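Local coordinates for S-adenosylmethionine:tRNA ribosyltransferase-isomerase (PDB 1WDI), which probably transfers and isomerises the ribose moiety of S-adenosylmethionine onto the 7-aminomethyl group of preQ1-tRNA, giving epoxyqueuosine-tRNA, at residues 30-40 against 316-327; 228-236 against 259-267. All coordinates share one frame; numbering follows the deposited sequence.

Interaction 1 (30-40 against 316-327); sequences MVVYREGPFRV and LGRERTLEAYRL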
loop_
_atom_site.group_PDB
_atom_site.type_symbol
_atom_site.label_atom_id
_atom_site.label_comp_id
_atom_site.label_asym_id
_atom_site.label_seq_id
_atom_site.Cartn_x
_atom_site.Cartn_y
_atom_site.Cartn_z
ATOM N N MET A 30 -10.186 16.637 -0.568
ATOM C CA MET A 30 -9.647 17.985 -0.510
ATOM C C MET A 30 -8.616 18.092 -1.619
ATOM O O MET A 30 -7.646 17.331 -1.650
ATOM C CB MET A 30 -8.969 18.274 0.842
ATOM C CG MET A 30 -8.356 19.671 0.904
ATOM S SD MET A 30 -7.319 20.024 2.364
ATOM C CE MET A 30 -8.576 20.365 3.550
ATOM N N VAL A 31 -8.836 19.019 -2.546
ATOM C CA VAL A 31 -7.890 19.222 -3.633
ATOM C C VAL A 31 -7.021 20.422 -3.260
ATOM O O VAL A 31 -7.543 21.504 -2.977
ATOM C CB VAL A 31 -8.610 19.523 -4.968
ATOM C CG1 VAL A 31 -7.576 19.713 -6.084
ATOM C CG2 VAL A 31 -9.576 18.378 -5.317
ATOM N N VAL A 32 -5.705 20.231 -3.231
ATOM C CA VAL A 32 -4.799 21.331 -2.902
ATOM C C VAL A 32 -3.680 21.395 -3.941
ATOM O O VAL A 32 -3.248 20.368 -4.460
ATOM C CB VAL A 32 -4.209 21.166 -1.473
ATOM C CG1 VAL A 32 -3.452 19.862 -1.368
ATOM C CG2 VAL A 32 -3.294 22.345 -1.140
ATOM N N TYR A 33 -3.217 22.601 -4.253
ATOM C CA TYR A 33 -2.172 22.770 -5.259
ATOM C C TYR A 33 -0.764 23.030 -4.712
ATOM O O TYR A 33 -0.593 23.799 -3.765
ATOM C CB TYR A 33 -2.575 23.889 -6.219
ATOM C CG TYR A 33 -3.901 23.634 -6.901
ATOM C CD1 TYR A 33 -5.103 23.854 -6.232
ATOM C CD2 TYR A 33 -3.954 23.130 -8.203
ATOM C CE1 TYR A 33 -6.328 23.575 -6.838
ATOM C CE2 TYR A 33 -5.174 22.845 -8.819
ATOM C CZ TYR A 33 -6.357 23.070 -8.127
ATOM O OH TYR A 33 -7.567 22.770 -8.715
ATOM N N ARG A 34 0.231 22.379 -5.323
ATOM C CA ARG A 34 1.640 22.506 -4.930
ATOM C C ARG A 34 2.182 23.888 -5.249
ATOM O O ARG A 34 2.970 24.448 -4.489
ATOM C CB ARG A 34 2.543 21.524 -5.693
ATOM C CG ARG A 34 2.145 20.073 -5.712
ATOM C CD ARG A 34 3.071 19.300 -6.665
ATOM N NE ARG A 34 4.395 19.055 -6.095
ATOM C CZ ARG A 34 5.405 18.502 -6.764
ATOM N NH1 ARG A 34 5.247 18.145 -8.031
ATOM N NH2 ARG A 34 6.568 18.279 -6.160
ATOM N N GLU A 35 1.779 24.406 -6.405
ATOM C CA GLU A 35 2.231 25.704 -6.889
ATOM C C GLU A 35 1.142 26.769 -6.822
ATOM O O GLU A 35 -0.042 26.461 -6.657
ATOM C CB GLU A 35 2.709 25.564 -8.335
ATOM C CG GLU A 35 3.831 24.558 -8.528
ATOM C CD GLU A 35 3.955 24.103 -9.970
ATOM O OE1 GLU A 35 3.019 23.433 -10.466
ATOM O OE2 GLU A 35 4.982 24.417 -10.612
ATOM N N GLY A 36 1.559 28.023 -6.964
ATOM C CA GLY A 36 0.624 29.128 -6.914
ATOM C C GLY A 36 0.143 29.379 -5.498
ATOM O O GLY A 36 0.621 28.741 -4.560
ATOM N N PRO A 37 -0.816 30.298 -5.315
ATOM C CA PRO A 37 -1.368 30.639 -4.001
ATOM C C PRO A 37 -2.017 29.454 -3.299
ATOM O O PRO A 37 -2.399 28.466 -3.935
ATOM C CB PRO A 37 -2.404 31.714 -4.325
ATOM C CG PRO A 37 -1.912 32.310 -5.600
ATOM C CD PRO A 37 -1.458 31.099 -6.370
ATOM N N PHE A 38 -2.139 29.561 -1.981
ATOM C CA PHE A 38 -2.790 28.525 -1.200
ATOM C C PHE A 38 -4.243 28.510 -1.686
ATOM O O PHE A 38 -4.905 29.541 -1.699
ATOM C CB PHE A 38 -2.767 28.886 0.285
ATOM C CG PHE A 38 -3.436 27.870 1.172
ATOM C CD1 PHE A 38 -2.746 26.739 1.601
ATOM C CD2 PHE A 38 -4.753 28.046 1.581
ATOM C CE1 PHE A 38 -3.356 25.798 2.430
ATOM C CE2 PHE A 38 -5.377 27.112 2.409
ATOM C CZ PHE A 38 -4.679 25.986 2.837
ATOM N N ARG A 39 -4.727 27.348 -2.099
ATOM C CA ARG A 39 -6.103 27.233 -2.560
ATOM C C ARG A 39 -6.508 25.771 -2.579
ATOM O O ARG A 39 -5.726 24.898 -2.961
ATOM C CB ARG A 39 -6.273 27.856 -3.954
ATOM C CG ARG A 39 -5.477 27.197 -5.061
ATOM C CD ARG A 39 -5.581 28.012 -6.348
ATOM N NE ARG A 39 -4.915 27.361 -7.472
ATOM C CZ ARG A 39 -3.602 27.164 -7.564
ATOM N NH1 ARG A 39 -2.782 27.575 -6.596
ATOM N NH2 ARG A 39 -3.107 26.541 -8.626
ATOM N N VAL A 40 -7.726 25.511 -2.132
ATOM C CA VAL A 40 -8.230 24.157 -2.087
ATOM C C VAL A 40 -9.660 24.110 -2.603
ATOM O O VAL A 40 -10.347 25.130 -2.679
ATOM C CB VAL A 40 -8.220 23.603 -0.639
ATOM C CG1 VAL A 40 -6.823 23.717 -0.036
ATOM C CG2 VAL A 40 -9.224 24.364 0.213
ATOM N N LEU A 316 4.192 18.252 -1.212
ATOM C CA LEU A 316 3.449 19.512 -1.183
ATOM C C LEU A 316 4.142 20.695 -0.500
ATOM O O LEU A 316 3.781 21.847 -0.743
ATOM C CB LEU A 316 2.093 19.269 -0.512
ATOM C CG LEU A 316 1.168 20.457 -0.215
ATOM C CD1 LEU A 316 0.848 21.203 -1.490
ATOM C CD2 LEU A 316 -0.106 19.946 0.459
ATOM N N GLY A 317 5.135 20.409 0.340
ATOM C CA GLY A 317 5.818 21.458 1.084
ATOM C C GLY A 317 5.352 21.329 2.531
ATOM O O GLY A 317 4.151 21.208 2.787
ATOM N N ARG A 318 6.280 21.360 3.483
ATOM C CA ARG A 318 5.914 21.193 4.886
ATOM C C ARG A 318 4.903 22.203 5.429
ATOM O O ARG A 318 3.883 21.812 5.996
ATOM C CB ARG A 318 7.169 21.191 5.771
ATOM C CG ARG A 318 6.875 20.902 7.241
ATOM C CD ARG A 318 8.148 20.734 8.082
ATOM N NE ARG A 318 9.049 21.881 7.977
ATOM C CZ ARG A 318 10.034 21.987 7.087
ATOM N NH1 ARG A 318 10.263 21.008 6.214
ATOM N NH2 ARG A 318 10.791 23.079 7.060
ATOM N N GLU A 319 5.177 23.491 5.259
ATOM C CA GLU A 319 4.275 24.524 5.758
ATOM C C GLU A 319 2.900 24.451 5.087
ATOM O O GLU A 319 1.886 24.488 5.774
ATOM C CB GLU A 319 4.905 25.911 5.562
ATOM C CG GLU A 319 4.020 27.105 5.931
ATOM C CD GLU A 319 3.380 26.994 7.313
ATOM O OE1 GLU A 319 3.983 26.377 8.216
ATOM O OE2 GLU A 319 2.269 27.543 7.499
ATOM N N ARG A 320 2.860 24.334 3.761
ATOM C CA ARG A 320 1.574 24.249 3.068
ATOM C C ARG A 320 0.819 22.982 3.459
ATOM O O ARG A 320 -0.416 22.976 3.525
ATOM C CB ARG A 320 1.758 24.303 1.540
ATOM C CG ARG A 320 0.435 24.200 0.779
ATOM C CD ARG A 320 0.505 24.773 -0.627
ATOM N NE ARG A 320 0.734 26.215 -0.617
ATOM C CZ ARG A 320 0.812 26.969 -1.703
ATOM N NH1 ARG A 320 0.673 26.420 -2.905
ATOM N NH2 ARG A 320 1.049 28.271 -1.589
ATOM N N THR A 321 1.554 21.906 3.724
ATOM C CA THR A 321 0.927 20.653 4.129
ATOM C C THR A 321 0.263 20.803 5.498
ATOM O O THR A 321 -0.886 20.400 5.683
ATOM C CB THR A 321 1.954 19.501 4.185
ATOM O OG1 THR A 321 2.428 19.225 2.862
ATOM C CG2 THR A 321 1.319 18.242 4.762
ATOM N N LEU A 322 0.978 21.385 6.459
ATOM C CA LEU A 322 0.409 21.580 7.794
ATOM C C LEU A 322 -0.809 22.512 7.726
ATOM O O LEU A 322 -1.793 22.316 8.434
ATOM C CB LEU A 322 1.466 22.154 8.746
ATOM C CG LEU A 322 2.710 21.273 8.931
ATOM C CD1 LEU A 322 3.668 21.931 9.917
ATOM C CD2 LEU A 322 2.295 19.898 9.428
ATOM N N GLU A 323 -0.736 23.530 6.878
ATOM C CA GLU A 323 -1.846 24.463 6.715
ATOM C C GLU A 323 -3.086 23.713 6.207
ATOM O O GLU A 323 -4.179 23.856 6.755
ATOM C CB GLU A 323 -1.465 25.567 5.723
ATOM C CG GLU A 323 -0.517 26.619 6.286
ATOM C CD GLU A 323 0.144 27.447 5.204
ATOM O OE1 GLU A 323 -0.308 27.386 4.041
ATOM O OE2 GLU A 323 1.119 28.163 5.516
ATOM N N ALA A 324 -2.903 22.906 5.166
ATOM C CA ALA A 324 -4.002 22.136 4.588
ATOM C C ALA A 324 -4.581 21.155 5.599
ATOM O O ALA A 324 -5.794 20.931 5.636
ATOM C CB ALA A 324 -3.522 21.386 3.344
ATOM N N TYR A 325 -3.715 20.565 6.417
ATOM C CA TYR A 325 -4.171 19.612 7.423
ATOM C C TYR A 325 -4.976 20.307 8.515
ATOM O O TYR A 325 -5.965 19.766 9.005
ATOM C CB TYR A 325 -2.987 18.862 8.041
ATOM C CG TYR A 325 -2.695 17.538 7.364
ATOM C CD1 TYR A 325 -2.223 17.487 6.054
ATOM C CD2 TYR A 325 -2.915 16.335 8.030
ATOM C CE1 TYR A 325 -1.974 16.261 5.423
ATOM C CE2 TYR A 325 -2.675 15.113 7.414
ATOM C CZ TYR A 325 -2.205 15.081 6.112
ATOM O OH TYR A 325 -1.969 13.862 5.506
ATOM N N ARG A 326 -4.555 21.508 8.895
ATOM C CA ARG A 326 -5.281 22.256 9.915
ATOM C C ARG A 326 -6.652 22.607 9.341
ATOM O O ARG A 326 -7.659 22.540 10.039
ATOM C CB ARG A 326 -4.513 23.525 10.289
ATOM C CG ARG A 326 -4.217 23.645 11.772
ATOM C CD ARG A 326 -2.762 24.016 12.018
ATOM N NE ARG A 326 -2.392 25.261 11.351
ATOM C CZ ARG A 326 -1.168 25.521 10.909
ATOM N NH1 ARG A 326 -0.204 24.620 11.071
ATOM N NH2 ARG A 326 -0.911 26.667 10.295
ATOM N N LEU A 327 -6.686 22.966 8.062
ATOM C CA LEU A 327 -7.943 23.300 7.399
ATOM C C LEU A 327 -8.842 22.064 7.380
ATOM O O LEU A 327 -10.035 22.151 7.657
ATOM C CB LEU A 327 -7.696 23.772 5.958
ATOM C CG LEU A 327 -8.964 24.130 5.160
ATOM C CD1 LEU A 327 -9.634 25.343 5.809
ATOM C CD2 LEU A 327 -8.622 24.436 3.699
HETATM O O HOH W 1 3.946 24.234 -1.921
#
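Arg320 and the carbonyls of Tyr33 and Gly36 form the polar heart of this contact, in which the connecting loop of the β-hairpin 28-32/40-44 packs against helix 318-330 and the end of helix 307-316 just before it. The arginine grips Gly36 O end-on, Arg320 NH1 at 2.9 Å and NH2 at 3.0 Å from that oxygen. Arg320 NH1 also donates to Tyr33 O at 3.0 Å, with an N-H...O angle of 151°. Both oxygens lie near the guanidinium plane, which limits rotation of the group, while the backbone of Phe38 passes over one of its faces. A leucine in place of Arg320 would probably leave the Gly36 and Tyr33 carbonyls without these donors and the loop freer to move. A water gives a second link by donating to both Arg34 O and Leu316 O.

The Phe38 side chain slides past Arg320 in the opposite direction, the ring and guanidinium planes 79° apart, and CG of Arg320 lies at the ring edge. CG of Phe38 is anti to the backbone N (chi1 179°), which carries the ring to the helix, where Phe38 CD1 lies 3.5 Å from Glu323 OE1. Deeper in, Val32 CG1 and Leu316 CD2 meet tip to tip at 3.8 Å. Met30, bent at its thioether, sets CE 3.5 Å from Ala324 O and its sulfur beside Ala324 CB. At the far end Val40 CG2 touches Leu327 CD2 at 3.5 Å.

Interaction 2 (228-236 against 259-267); sequences MHAEPYAIP and TVVRALESA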
loop_
_atom_site.group_PDB
_atom_site.type_symbol
_atom_site.label_atom_id
_atom_site.label_comp_id
_atom_site.label_asym_id
_atom_site.label_seq_id
_atom_site.Cartn_x
_atom_site.Cartn_y
_atom_site.Cartn_z
ATOM N N MET A 228 13.711 1.943 7.757
ATOM C CA MET A 228 12.262 1.941 7.593
ATOM C C MET A 228 11.766 0.598 7.065
ATOM O O MET A 228 12.534 -0.183 6.501
ATOM C CB MET A 228 11.837 3.057 6.634
ATOM C CG MET A 228 10.340 3.095 6.360
ATOM S SD MET A 228 9.866 4.358 5.172
ATOM C CE MET A 228 9.343 5.664 6.271
ATOM N N HIS A 229 10.475 0.340 7.255
ATOM C CA HIS A 229 9.853 -0.900 6.805
ATOM C C HIS A 229 10.070 -1.089 5.304
ATOM O O HIS A 229 9.481 -0.375 4.492
ATOM C CB HIS A 229 8.351 -0.870 7.103
ATOM C CG HIS A 229 8.019 -0.498 8.516
ATOM N ND1 HIS A 229 8.484 -1.207 9.604
ATOM C CD2 HIS A 229 7.260 0.505 9.018
ATOM C CE1 HIS A 229 8.027 -0.656 10.714
ATOM N NE2 HIS A 229 7.281 0.384 10.387
ATOM N N ALA A 230 10.918 -2.047 4.942
ATOM C CA ALA A 230 11.208 -2.326 3.539
ATOM C C ALA A 230 9.924 -2.660 2.786
ATOM O O ALA A 230 9.023 -3.298 3.329
ATOM C CB ALA A 230 12.197 -3.481 3.426
ATOM N N GLU A 231 9.844 -2.224 1.534
ATOM C CA GLU A 231 8.666 -2.471 0.715
ATOM C C GLU A 231 9.028 -3.203 -0.575
ATOM O O GLU A 231 9.619 -2.619 -1.482
ATOM C CB GLU A 231 7.978 -1.142 0.375
ATOM C CG GLU A 231 6.753 -1.266 -0.528
ATOM C CD GLU A 231 6.157 0.086 -0.902
ATOM O OE1 GLU A 231 5.860 0.880 0.017
ATOM O OE2 GLU A 231 5.982 0.354 -2.112
ATOM N N PRO A 232 8.697 -4.501 -0.661
ATOM C CA PRO A 232 8.992 -5.294 -1.857
ATOM C C PRO A 232 7.860 -5.083 -2.861
ATOM O O PRO A 232 6.689 -5.174 -2.506
ATOM C CB PRO A 232 9.049 -6.718 -1.315
ATOM C CG PRO A 232 7.987 -6.698 -0.255
ATOM C CD PRO A 232 8.219 -5.362 0.439
ATOM N N TYR A 233 8.207 -4.802 -4.113
ATOM C CA TYR A 233 7.193 -4.550 -5.132
ATOM C C TYR A 233 7.623 -5.049 -6.502
ATOM O O TYR A 233 8.775 -5.416 -6.716
ATOM C CB TYR A 233 6.930 -3.044 -5.225
ATOM C CG TYR A 233 8.165 -2.275 -5.645
ATOM C CD1 TYR A 233 8.537 -2.190 -6.990
ATOM C CD2 TYR A 233 9.001 -1.693 -4.692
ATOM C CE1 TYR A 233 9.718 -1.548 -7.375
ATOM C CE2 TYR A 233 10.177 -1.051 -5.061
ATOM C CZ TYR A 233 10.531 -0.981 -6.404
ATOM O OH TYR A 233 11.695 -0.341 -6.768
ATOM N N ALA A 234 6.682 -5.035 -7.436
ATOM C CA ALA A 234 6.965 -5.452 -8.799
ATOM C C ALA A 234 6.226 -4.516 -9.736
ATOM O O ALA A 234 5.045 -4.235 -9.542
ATOM C CB ALA A 234 6.517 -6.897 -9.027
ATOM N N ILE A 235 6.933 -4.013 -10.739
ATOM C CA ILE A 235 6.323 -3.124 -11.710
ATOM C C ILE A 235 6.239 -3.826 -13.060
ATOM O O ILE A 235 7.260 -4.130 -13.676
ATOM C CB ILE A 235 7.131 -1.829 -11.875
ATOM C CG1 ILE A 235 7.217 -1.093 -10.534
ATOM C CG2 ILE A 235 6.477 -0.954 -12.939
ATOM C CD1 ILE A 235 7.962 0.204 -10.607
ATOM N N PRO A 236 5.013 -4.103 -13.529
ATOM C CA PRO A 236 4.801 -4.769 -14.817
ATOM C C PRO A 236 5.455 -3.986 -15.948
ATOM O O PRO A 236 5.535 -2.752 -15.903
ATOM C CB PRO A 236 3.276 -4.792 -14.945
ATOM C CG PRO A 236 2.828 -4.899 -13.520
ATOM C CD PRO A 236 3.732 -3.900 -12.828
ATOM N N THR A 259 2.243 4.122 -1.360
ATOM C CA THR A 259 2.916 2.875 -1.684
ATOM C C THR A 259 3.337 2.979 -3.141
ATOM O O THR A 259 4.460 2.627 -3.500
ATOM C CB THR A 259 1.976 1.683 -1.478
ATOM O OG1 THR A 259 1.558 1.661 -0.109
ATOM C CG2 THR A 259 2.685 0.369 -1.803
ATOM N N VAL A 260 2.433 3.488 -3.974
ATOM C CA VAL A 260 2.728 3.683 -5.387
ATOM C C VAL A 260 3.852 4.710 -5.516
ATOM O O VAL A 260 4.769 4.547 -6.319
ATOM C CB VAL A 260 1.495 4.205 -6.150
ATOM C CG1 VAL A 260 1.935 4.892 -7.430
ATOM C CG2 VAL A 260 0.539 3.046 -6.462
ATOM N N VAL A 261 3.775 5.783 -4.736
ATOM C CA VAL A 261 4.819 6.805 -4.790
ATOM C C VAL A 261 6.196 6.182 -4.505
ATOM O O VAL A 261 7.137 6.346 -5.279
ATOM C CB VAL A 261 4.578 7.917 -3.746
ATOM C CG1 VAL A 261 5.777 8.858 -3.705
ATOM C CG2 VAL A 261 3.296 8.691 -4.080
ATOM N N ARG A 262 6.298 5.460 -3.394
ATOM C CA ARG A 262 7.565 4.843 -2.997
ATOM C C ARG A 262 8.097 3.857 -4.034
ATOM O O ARG A 262 9.296 3.813 -4.299
ATOM C CB ARG A 262 7.400 4.136 -1.646
ATOM C CG ARG A 262 7.049 5.072 -0.490
ATOM C CD ARG A 262 6.662 4.285 0.757
ATOM N NE ARG A 262 7.728 3.384 1.180
ATOM C CZ ARG A 262 7.639 2.544 2.205
ATOM N NH1 ARG A 262 6.527 2.485 2.925
ATOM N NH2 ARG A 262 8.667 1.762 2.512
ATOM N N ALA A 263 7.207 3.065 -4.623
ATOM C CA ALA A 263 7.629 2.095 -5.621
ATOM C C ALA A 263 8.131 2.787 -6.888
ATOM O O ALA A 263 9.225 2.484 -7.364
ATOM C CB ALA A 263 6.486 1.139 -5.950
ATOM N N LEU A 264 7.349 3.724 -7.426
ATOM C CA LEU A 264 7.754 4.435 -8.642
ATOM C C LEU A 264 9.061 5.214 -8.468
ATOM O O LEU A 264 9.960 5.130 -9.309
ATOM C CB LEU A 264 6.649 5.392 -9.107
ATOM C CG LEU A 264 5.343 4.761 -9.613
ATOM C CD1 LEU A 264 4.331 5.863 -9.966
ATOM C CD2 LEU A 264 5.639 3.902 -10.848
ATOM N N GLU A 265 9.176 5.976 -7.384
ATOM C CA GLU A 265 10.391 6.754 -7.155
ATOM C C GLU A 265 11.615 5.857 -6.928
ATOM O O GLU A 265 12.714 6.182 -7.356
ATOM C CB GLU A 265 10.194 7.708 -5.968
ATOM C CG GLU A 265 9.151 8.821 -6.201
ATOM C CD GLU A 265 9.531 9.798 -7.313
ATOM O OE1 GLU A 265 10.729 10.120 -7.450
ATOM O OE2 GLU A 265 8.631 10.271 -8.043
ATOM N N SER A 266 11.418 4.724 -6.267
ATOM C CA SER A 266 12.517 3.794 -6.017
ATOM C C SER A 266 12.966 3.074 -7.293
ATOM O O SER A 266 14.131 2.693 -7.425
ATOM C CB SER A 266 12.100 2.753 -4.982
ATOM O OG SER A 266 13.071 1.721 -4.900
ATOM N N ALA A 267 12.037 2.901 -8.229
ATOM C CA ALA A 267 12.317 2.211 -9.487
ATOM C C ALA A 267 12.882 3.118 -10.572
ATOM O O ALA A 267 13.205 2.654 -11.662
ATOM C CB ALA A 267 11.049 1.537 -9.995
#
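Glu231, Tyr233 and Ile235, alternate residues of strand 231-235, turn one face of the large mixed sheet toward Thr259, Arg262, Ala263 and Ser266 of helix 258-266 and Ala267 just after it. It is an α/β packing layer: strand and helix axes approach to 9.3 Å and cross at -71°.

Charge pairing involves Glu231 and Arg262. Glu231 OE1 sits over one face of the guanidinium, 3.3 Å from Arg262 NE, so this salt bridge rests on charge alone, with no N-H aimed at the oxygen. Met228 SD, in a poorly ordered residue, lies over the opposite face. Beyond the head of Glu231, the methyl CG2 of Thr259 packs against the carboxylate; OG1 of the same threonine binds a citrate, probably from the crystallisation liquor.

Two hydrogen bonds span the contact. Arg262 NH2 donates in its own plane to His229 O at 3.0 Å, nearly along the C=O axis. Tyr233 OH and Ser266 OG are hydrogen-bonded at 3.1 Å, with OG at the edge of the tyrosine ring.

Apolar contacts fill the rest. Tyr233 CG takes the crowded position between the backbone N and the carbonyl carbon (chi1 62°), which lays the ring over Ala263: Ala263 CB makes a CH-pi contact, 4.0 Å from the Tyr233 ring centroid and 17° off the normal. Leu264 CD2 reaches the edge of this patch, near Ile235 CD1, which presses tightly on Ala267 CB at 3.4 Å.

From the N terminus, the chain passes first through the hairpin loop of 30-40, whose partner 316-327 follows after 275 intervening residues, near the C terminus. Interaction 1 thus closes a long loop that contains most of the fold. Interaction 2 is nested inside it: after strand 231-235 the chain runs through helix 237-248 and strand 253-256 before 259-267 returns to that strand, closing a loop of only 22 residues. The centres of interactions 1 and 2 are 25 Å apart. Their nearest atoms are about 8 Å apart, without touching. Both reach the same mixed sheet, interaction 1 at the 28-32/40-44 hairpin and interaction 2 at strand 231-235, between strands 203-211 and 277-281.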